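Local coordinates for putative uncharacterized protein TTHA0988 (Thermus thermophilus, PDB 3OEP), which is of unknown function but is a homologue of KipI and KipA combined in one chain, and not the allophanate hydrolase it was once taken for, at residues G443-P448 and K468-D473; V421-L426 and V455-K460; R83-D88 and L171-V176. One frame throughout, in Å; residues are numbered along the deposited sequence.

Contact 1: G443-P448 and K468-D473; sequences GGVQVP and KPALVD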
# COMPACT_ATOMS: atom_id res chain seq x y z
N GLY A 443 -1.36 -10.67 1.58
CA GLY A 443 -2.03 -11.91 1.20
C GLY A 443 -3.32 -12.15 1.96
O GLY A 443 -3.98 -13.17 1.77
N GLY A 444 -3.70 -11.20 2.82
CA GLY A 444 -4.97 -11.31 3.53
C GLY A 444 -6.15 -11.45 2.59
O GLY A 444 -6.26 -10.72 1.61
N VAL A 445 -7.04 -12.40 2.89
CA VAL A 445 -8.27 -12.56 2.13
C VAL A 445 -9.35 -11.80 2.90
O VAL A 445 -9.87 -12.29 3.90
CB VAL A 445 -8.66 -14.03 1.93
CG1 VAL A 445 -9.93 -14.15 1.10
CG2 VAL A 445 -7.51 -14.80 1.28
N GLN A 446 -9.63 -10.59 2.44
CA GLN A 446 -10.55 -9.69 3.12
C GLN A 446 -11.97 -9.99 2.70
O GLN A 446 -12.27 -10.01 1.51
CB GLN A 446 -10.20 -8.25 2.75
CG GLN A 446 -10.93 -7.20 3.54
CD GLN A 446 -10.41 -5.81 3.25
OE1 GLN A 446 -9.54 -5.30 3.96
NE2 GLN A 446 -10.92 -5.20 2.19
N VAL A 447 -12.85 -10.22 3.67
CA VAL A 447 -14.25 -10.58 3.40
C VAL A 447 -15.19 -9.70 4.22
O VAL A 447 -15.34 -9.87 5.43
CB VAL A 447 -14.52 -12.07 3.71
CG1 VAL A 447 -15.91 -12.47 3.23
CG2 VAL A 447 -13.46 -12.96 3.05
N PRO A 448 -15.84 -8.72 3.55
CA PRO A 448 -16.74 -7.83 4.27
C PRO A 448 -18.07 -8.53 4.54
O PRO A 448 -18.35 -9.56 3.93
CB PRO A 448 -16.93 -6.68 3.28
CG PRO A 448 -16.81 -7.32 1.94
CD PRO A 448 -15.86 -8.49 2.10
N LYS A 468 -10.40 -10.76 7.95
CA LYS A 468 -9.51 -11.57 7.14
C LYS A 468 -9.53 -13.00 7.70
O LYS A 468 -8.74 -13.33 8.59
CB LYS A 468 -8.09 -10.99 7.15
CG LYS A 468 -7.92 -9.71 6.31
CD LYS A 468 -8.30 -8.44 7.09
CE LYS A 468 -8.27 -7.19 6.20
NZ LYS A 468 -8.92 -5.97 6.80
N PRO A 469 -10.45 -13.85 7.21
CA PRO A 469 -10.51 -15.21 7.76
C PRO A 469 -9.37 -16.12 7.30
O PRO A 469 -9.10 -17.14 7.92
CB PRO A 469 -11.86 -15.74 7.26
CG PRO A 469 -12.17 -14.92 6.05
CD PRO A 469 -11.61 -13.55 6.35
N ALA A 470 -8.72 -15.74 6.20
CA ALA A 470 -7.64 -16.52 5.64
C ALA A 470 -6.57 -15.61 5.06
O ALA A 470 -6.78 -14.41 4.88
CB ALA A 470 -8.18 -17.45 4.56
N LEU A 471 -5.41 -16.22 4.79
CA LEU A 471 -4.28 -15.58 4.13
C LEU A 471 -3.83 -16.48 3.00
O LEU A 471 -3.73 -17.70 3.17
CB LEU A 471 -3.10 -15.42 5.10
CG LEU A 471 -3.34 -14.85 6.49
CD1 LEU A 471 -2.06 -14.95 7.32
CD2 LEU A 471 -3.81 -13.42 6.38
N VAL A 472 -3.51 -15.90 1.85
CA VAL A 472 -2.83 -16.66 0.80
C VAL A 472 -1.37 -16.87 1.22
O VAL A 472 -0.69 -15.94 1.66
CB VAL A 472 -2.88 -15.95 -0.56
CG1 VAL A 472 -2.02 -16.69 -1.59
CG2 VAL A 472 -4.33 -15.84 -1.04
N ASP A 473 -0.92 -18.11 1.10
CA ASP A 473 0.46 -18.49 1.39
C ASP A 473 1.42 -17.57 0.63
O ASP A 473 1.26 -17.39 -0.57
CB ASP A 473 0.68 -19.95 0.98
CG ASP A 473 1.97 -20.53 1.51
OD1 ASP A 473 1.91 -21.52 2.28
OD2 ASP A 473 3.05 -20.02 1.16
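Two straight backbone bonds join the strands: Val-472 N reaches Gly-443 O at 2.8 Å, and Val-445 N donates to Ala-470 O, also at 2.8 Å. Between them Gly-444 and Leu-471 form an antiparallel non-hydrogen-bonded pair, with Leu-471 CD2 lying 3.7 Å from Gly-444 CA. Gly-443 has phi +86°, where a beta carbon would crowd the preceding carbonyl oxygen, and it would also run into Val-472 O.

Farther along the ladder opens: at Pro-469 the backbone leaves the extended form (psi -19°), and Ala-470 N stays too far from Val-445 O to bond. Val-445 O, buried and without a hydrogen-bond partner, is met instead by carbons: Lys-468 CA stands 3.3 Å from it in a CA-H...O contact, with Pro-469 CD beside it. Val-447 CG2 rests on Pro-469 CG at 3.8 Å, the two side chains crossing nearly at right angles. A bend at chi2 (86°) lays the lysine alongside the extended glutamine, pointing the same way, and Lys-468 NZ donates to Gln-446 OE1 at 3.0 Å, a little out of the amide plane. In this conformer, one of two modelled for Lys-468, Tyr-466 O accepts from the same ammonium group.

On the face of Val-445 and Ala-470, Val-445 CG2 meets Val-472 CG2 at 4.1 Å. Leu-394 of strand 390-396 packs on Val-445 and Ala-470, and helix 402-408 covers Pro-469 and Ala-470. Strands 444-447 and 467-472 thus run antiparallel between 454-456 and 390-396 in the sheet of the carboxyltransferase A and B domain, a member of the cyclophilin-like clan.

Contact 2: V421-L426 and V455-K460; sequences VGVELL and VLLADK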
# COMPACT_ATOMS: atom_id res chain seq x y z
N VAL A 421 -3.33 -3.10 -5.55
CA VAL A 421 -3.96 -3.04 -4.23
C VAL A 421 -4.49 -4.42 -3.84
O VAL A 421 -4.32 -4.87 -2.70
CB VAL A 421 -5.10 -1.99 -4.19
CG1 VAL A 421 -5.84 -2.05 -2.87
CG2 VAL A 421 -4.55 -0.59 -4.43
N GLY A 422 -5.14 -5.09 -4.78
CA GLY A 422 -5.62 -6.43 -4.53
C GLY A 422 -6.36 -7.07 -5.68
O GLY A 422 -6.50 -6.48 -6.75
N VAL A 423 -6.86 -8.28 -5.43
CA VAL A 423 -7.56 -9.07 -6.42
C VAL A 423 -8.95 -9.35 -5.89
O VAL A 423 -9.10 -10.00 -4.84
CB VAL A 423 -6.82 -10.39 -6.71
CG1 VAL A 423 -7.52 -11.20 -7.79
CG2 VAL A 423 -5.37 -10.10 -7.12
N GLU A 424 -9.96 -8.84 -6.59
CA GLU A 424 -11.37 -8.99 -6.22
C GLU A 424 -11.95 -10.26 -6.84
O GLU A 424 -11.76 -10.53 -8.02
CB GLU A 424 -12.15 -7.77 -6.71
CG GLU A 424 -13.56 -7.68 -6.18
CD GLU A 424 -14.27 -6.45 -6.68
OE1 GLU A 424 -14.33 -5.45 -5.92
OE2 GLU A 424 -14.76 -6.46 -7.83
N LEU A 425 -12.68 -11.03 -6.03
CA LEU A 425 -13.13 -12.36 -6.44
C LEU A 425 -14.64 -12.52 -6.55
O LEU A 425 -15.40 -11.97 -5.74
CB LEU A 425 -12.60 -13.40 -5.46
CG LEU A 425 -11.08 -13.50 -5.31
CD1 LEU A 425 -10.74 -14.60 -4.32
CD2 LEU A 425 -10.43 -13.75 -6.66
N LEU A 426 -15.06 -13.28 -7.56
CA LEU A 426 -16.43 -13.72 -7.73
C LEU A 426 -16.49 -15.23 -7.50
O LEU A 426 -15.65 -15.97 -8.00
CB LEU A 426 -16.91 -13.41 -9.15
CG LEU A 426 -17.11 -11.94 -9.47
CD1 LEU A 426 -17.33 -11.75 -10.97
CD2 LEU A 426 -18.27 -11.38 -8.68
N VAL A 455 -8.30 -10.16 -2.12
CA VAL A 455 -6.99 -10.60 -1.65
C VAL A 455 -6.05 -9.39 -1.69
O VAL A 455 -5.87 -8.79 -2.75
CB VAL A 455 -6.39 -11.74 -2.49
CG1 VAL A 455 -5.11 -12.25 -1.85
CG2 VAL A 455 -7.40 -12.87 -2.67
N LEU A 456 -5.49 -9.03 -0.54
CA LEU A 456 -4.71 -7.81 -0.39
C LEU A 456 -3.26 -8.01 -0.83
O LEU A 456 -2.61 -8.96 -0.40
CB LEU A 456 -4.73 -7.36 1.07
CG LEU A 456 -6.13 -7.16 1.65
CD1 LEU A 456 -6.07 -6.87 3.14
CD2 LEU A 456 -6.86 -6.05 0.93
N LEU A 457 -2.77 -7.11 -1.68
CA LEU A 457 -1.42 -7.21 -2.23
C LEU A 457 -0.57 -5.99 -1.82
O LEU A 457 -0.95 -5.24 -0.92
CB LEU A 457 -1.48 -7.40 -3.76
CG LEU A 457 -2.27 -8.61 -4.28
CD1 LEU A 457 -2.27 -8.62 -5.81
CD2 LEU A 457 -1.72 -9.93 -3.75
N ALA A 458 0.58 -5.81 -2.47
CA ALA A 458 1.61 -4.86 -2.03
C ALA A 458 1.16 -3.41 -1.82
O ALA A 458 1.73 -2.73 -0.97
CB ALA A 458 2.81 -4.89 -2.97
N ASP A 459 0.18 -2.93 -2.57
CA ASP A 459 -0.27 -1.54 -2.44
C ASP A 459 -1.52 -1.42 -1.57
O ASP A 459 -2.17 -0.37 -1.55
CB ASP A 459 -0.52 -0.89 -3.81
CG ASP A 459 0.77 -0.39 -4.48
OD1 ASP A 459 0.67 0.28 -5.53
OD2 ASP A 459 1.87 -0.65 -3.95
N LYS A 460 -1.86 -2.48 -0.84
CA LYS A 460 -2.95 -2.46 0.12
C LYS A 460 -2.77 -1.31 1.12
O LYS A 460 -1.64 -0.94 1.45
CB LYS A 460 -3.02 -3.77 0.89
CG LYS A 460 -1.84 -3.98 1.84
CD LYS A 460 -1.80 -5.39 2.40
CE LYS A 460 -0.56 -5.62 3.24
NZ LYS A 460 -0.28 -4.52 4.23
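Val-423 O accepts the shortest bond here, from Val-455 N at 2.8 Å. Val-423 N answers by donating to Val-455 O at 2.9 Å, in the carbonyl plane, which makes the two valines an antiparallel hydrogen-bonded pair. The next rung is Leu-457 N to Val-421 O, nearly straight at 2.9 Å, although the donor stands above the plane of that carbonyl.

Between these rungs Gly-422 is almost fully stretched, and its CA comes to 3.0 Å from Val-455 O. A beta carbon would collide with that oxygen, so glycine lets the strands close up. The branched valines suit the extended backbone and fill the face that they share. Val-423 CG2, set beside its own backbone N by a chi1 of -178°, meets Leu-457 CD1 at 3.7 Å, while Leu-425 swings its CD1 to within 4.1 Å of Val-455 CG2.

Past Leu-457 the chain folds into a type I turn closed by Lys-460 N to Leu-457 O. Val-421 CG2 rests 3.7 Å from Asp-459 O at this turn. The polar ends lead outward from the pair: the Asp-459 carboxylate bridges to Arg-420, and Lys-460 NZ reaches Thr-440 OG1.

Helix 477-480 lies against the apolar face, Leu-480 touching Val-423, Val-455 and Leu-457. In the mixed sheet of the cyclophilin-like carboxyltransferase A and B domain, strand 422-426 is flanked by 413-418, whose Val-415 touches Val-423, and strand 454-456 has 444-447 as its neighbour on its far edge.

Contact 3: R83-D88 and L171-V176; sequences RYDGED and LGTSLV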
# COMPACT_ATOMS: atom_id res chain seq x y z
N ARG A 83 -12.43 24.71 10.48
CA ARG A 83 -13.59 25.47 10.04
C ARG A 83 -14.76 24.48 9.99
O ARG A 83 -14.70 23.50 9.24
CB ARG A 83 -13.35 26.07 8.66
CG ARG A 83 -14.42 27.07 8.23
CD ARG A 83 -14.48 27.26 6.72
NE ARG A 83 -13.17 27.53 6.12
CZ ARG A 83 -12.56 26.79 5.20
NH1 ARG A 83 -13.11 25.68 4.70
NH2 ARG A 83 -11.36 27.17 4.75
N TYR A 84 -15.80 24.72 10.78
CA TYR A 84 -16.92 23.78 10.88
C TYR A 84 -17.96 24.08 9.81
O TYR A 84 -19.03 24.61 10.08
CB TYR A 84 -17.52 23.78 12.29
CG TYR A 84 -16.65 23.06 13.29
CD1 TYR A 84 -16.62 21.67 13.34
CD2 TYR A 84 -15.82 23.76 14.15
CE1 TYR A 84 -15.80 21.00 14.25
CE2 TYR A 84 -15.00 23.10 15.06
CZ TYR A 84 -15.00 21.72 15.11
OH TYR A 84 -14.19 21.06 15.99
N ASP A 85 -17.59 23.71 8.58
CA ASP A 85 -18.39 23.95 7.38
C ASP A 85 -18.75 22.63 6.70
O ASP A 85 -19.08 22.60 5.50
CB ASP A 85 -17.61 24.85 6.40
CG ASP A 85 -16.35 24.17 5.83
OD1 ASP A 85 -15.94 23.09 6.33
OD2 ASP A 85 -15.76 24.72 4.87
N GLY A 86 -18.69 21.54 7.46
CA GLY A 86 -18.87 20.21 6.91
C GLY A 86 -20.24 20.01 6.30
O GLY A 86 -21.26 20.48 6.82
N GLU A 87 -20.27 19.28 5.18
CA GLU A 87 -21.50 19.05 4.42
C GLU A 87 -22.55 18.29 5.23
O GLU A 87 -23.74 18.44 4.98
CB GLU A 87 -21.17 18.27 3.13
CG GLU A 87 -22.33 18.13 2.14
CD GLU A 87 -21.93 17.39 0.87
OE1 GLU A 87 -20.82 17.64 0.36
OE2 GLU A 87 -22.73 16.56 0.39
N ASP A 88 -22.12 17.49 6.21
CA ASP A 88 -23.03 16.68 7.03
C ASP A 88 -23.39 17.31 8.38
O ASP A 88 -24.15 16.72 9.15
CB ASP A 88 -22.41 15.30 7.28
CG ASP A 88 -22.19 14.52 6.00
OD1 ASP A 88 -23.07 14.57 5.11
OD2 ASP A 88 -21.14 13.85 5.89
N LEU A 171 -17.86 17.00 9.35
CA LEU A 171 -18.20 18.14 10.21
C LEU A 171 -17.48 19.43 9.82
O LEU A 171 -17.98 20.52 10.10
CB LEU A 171 -17.85 17.82 11.66
CG LEU A 171 -18.51 16.61 12.30
CD1 LEU A 171 -18.27 16.63 13.80
CD2 LEU A 171 -20.01 16.59 11.97
N GLY A 172 -16.31 19.32 9.21
CA GLY A 172 -15.56 20.51 8.86
C GLY A 172 -14.31 20.25 8.07
O GLY A 172 -14.13 19.17 7.49
N THR A 173 -13.45 21.27 8.05
CA THR A 173 -12.24 21.29 7.25
C THR A 173 -11.06 21.68 8.14
O THR A 173 -11.09 22.72 8.78
CB THR A 173 -12.35 22.34 6.13
OG1 THR A 173 -13.51 22.07 5.34
CG2 THR A 173 -11.10 22.33 5.25
N SER A 174 -10.02 20.85 8.16
CA SER A 174 -8.81 21.18 8.91
C SER A 174 -8.07 22.31 8.19
O SER A 174 -7.95 22.30 6.97
CB SER A 174 -7.89 19.97 9.03
OG SER A 174 -6.67 20.31 9.67
N LEU A 175 -7.60 23.29 8.96
CA LEU A 175 -6.89 24.43 8.39
C LEU A 175 -5.37 24.22 8.41
O LEU A 175 -4.60 25.13 8.06
CB LEU A 175 -7.30 25.72 9.10
CG LEU A 175 -8.82 25.96 9.08
CD1 LEU A 175 -9.16 27.30 9.73
CD2 LEU A 175 -9.38 25.90 7.65
N VAL A 176 -4.97 23.02 8.81
CA VAL A 176 -3.59 22.55 8.66
C VAL A 176 -3.59 21.22 7.92
O VAL A 176 -4.49 20.40 8.09
CB VAL A 176 -2.88 22.39 10.03
CG1 VAL A 176 -2.69 23.75 10.70
CG2 VAL A 176 -3.65 21.44 10.94
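Arg-83 and Thr-173 form an antiparallel hydrogen-bonded pair at the end of strand 77-83, where the chain leaves strand 169-174 for the loop before helix 89-96. Arg-83 N reaches Thr-173 O at 2.9 Å and Thr-173 N returns a bond to Arg-83 O at 2.8 Å. An inverse gamma turn centred on Tyr-84 follows, the tyrosine OH bonded to His-107. Gly-86 N makes a weak bond to Leu-171 O. Leu-171 and Gly-172 are a classic beta bulge opposite Val-150. Glycine suits both close approaches, since a beta carbon on Gly-86 would strike Leu-171 C and one on Gly-172 Arg-83 O.

Above this backbone, Thr-173 OG1 donates to the syn lone pair of Asp-85 OD1 at 2.8 Å. Asp-85, its CG between backbone N and carbonyl carbon (chi1 66°), offers OD2 to Arg-83 NH1, also at 2.8 Å. This salt bridge, made within 83-88, lies near the guanidinium plane but above that of the carboxylate, and Thr-173 OG1 ties the pair to the strand. Leu-175 CD2 covers a guanidinium face, 3.7 Å from Arg-83 NH2, which also bonds Gly-202 O and Thr-204 OG1. Replacing Arg-83 with a leucine would probably leave Asp-85 without its countercharge and Leu-175 without the flat group it packs on.

Held by hydroxyl and guanidinium, the Asp-85 carboxylate is restrained in rotation and likely to stay ionised, favoured by the positive charge and by solvent.

How the contacts relate
Contacts 1 and 2 are buried parts of one sheet, with centres about 10 Å apart, and their segments alternate along the chain. Strands 444-447 and 454-456 are neighbours, joined by probable hydrogen bonds between Gly-444 O and Leu-456 N (2.8 Å) and between Gly-443 N and Leu-456 O, while Val-472 packs on Val-455. Contact 3 belongs to the carboxyltransferase C and D domain, its centre about 36 Å from that of contact 1, and is only partly buried. Backbone ladders and glycines are common to all three. Aliphatic side chains dominate contact 2, contact 1 adds a lysine–glutamine bond, and the more exposed contact 3 adds a threonine hydroxyl bonded to an aspartate that is salt-bridged within its own loop.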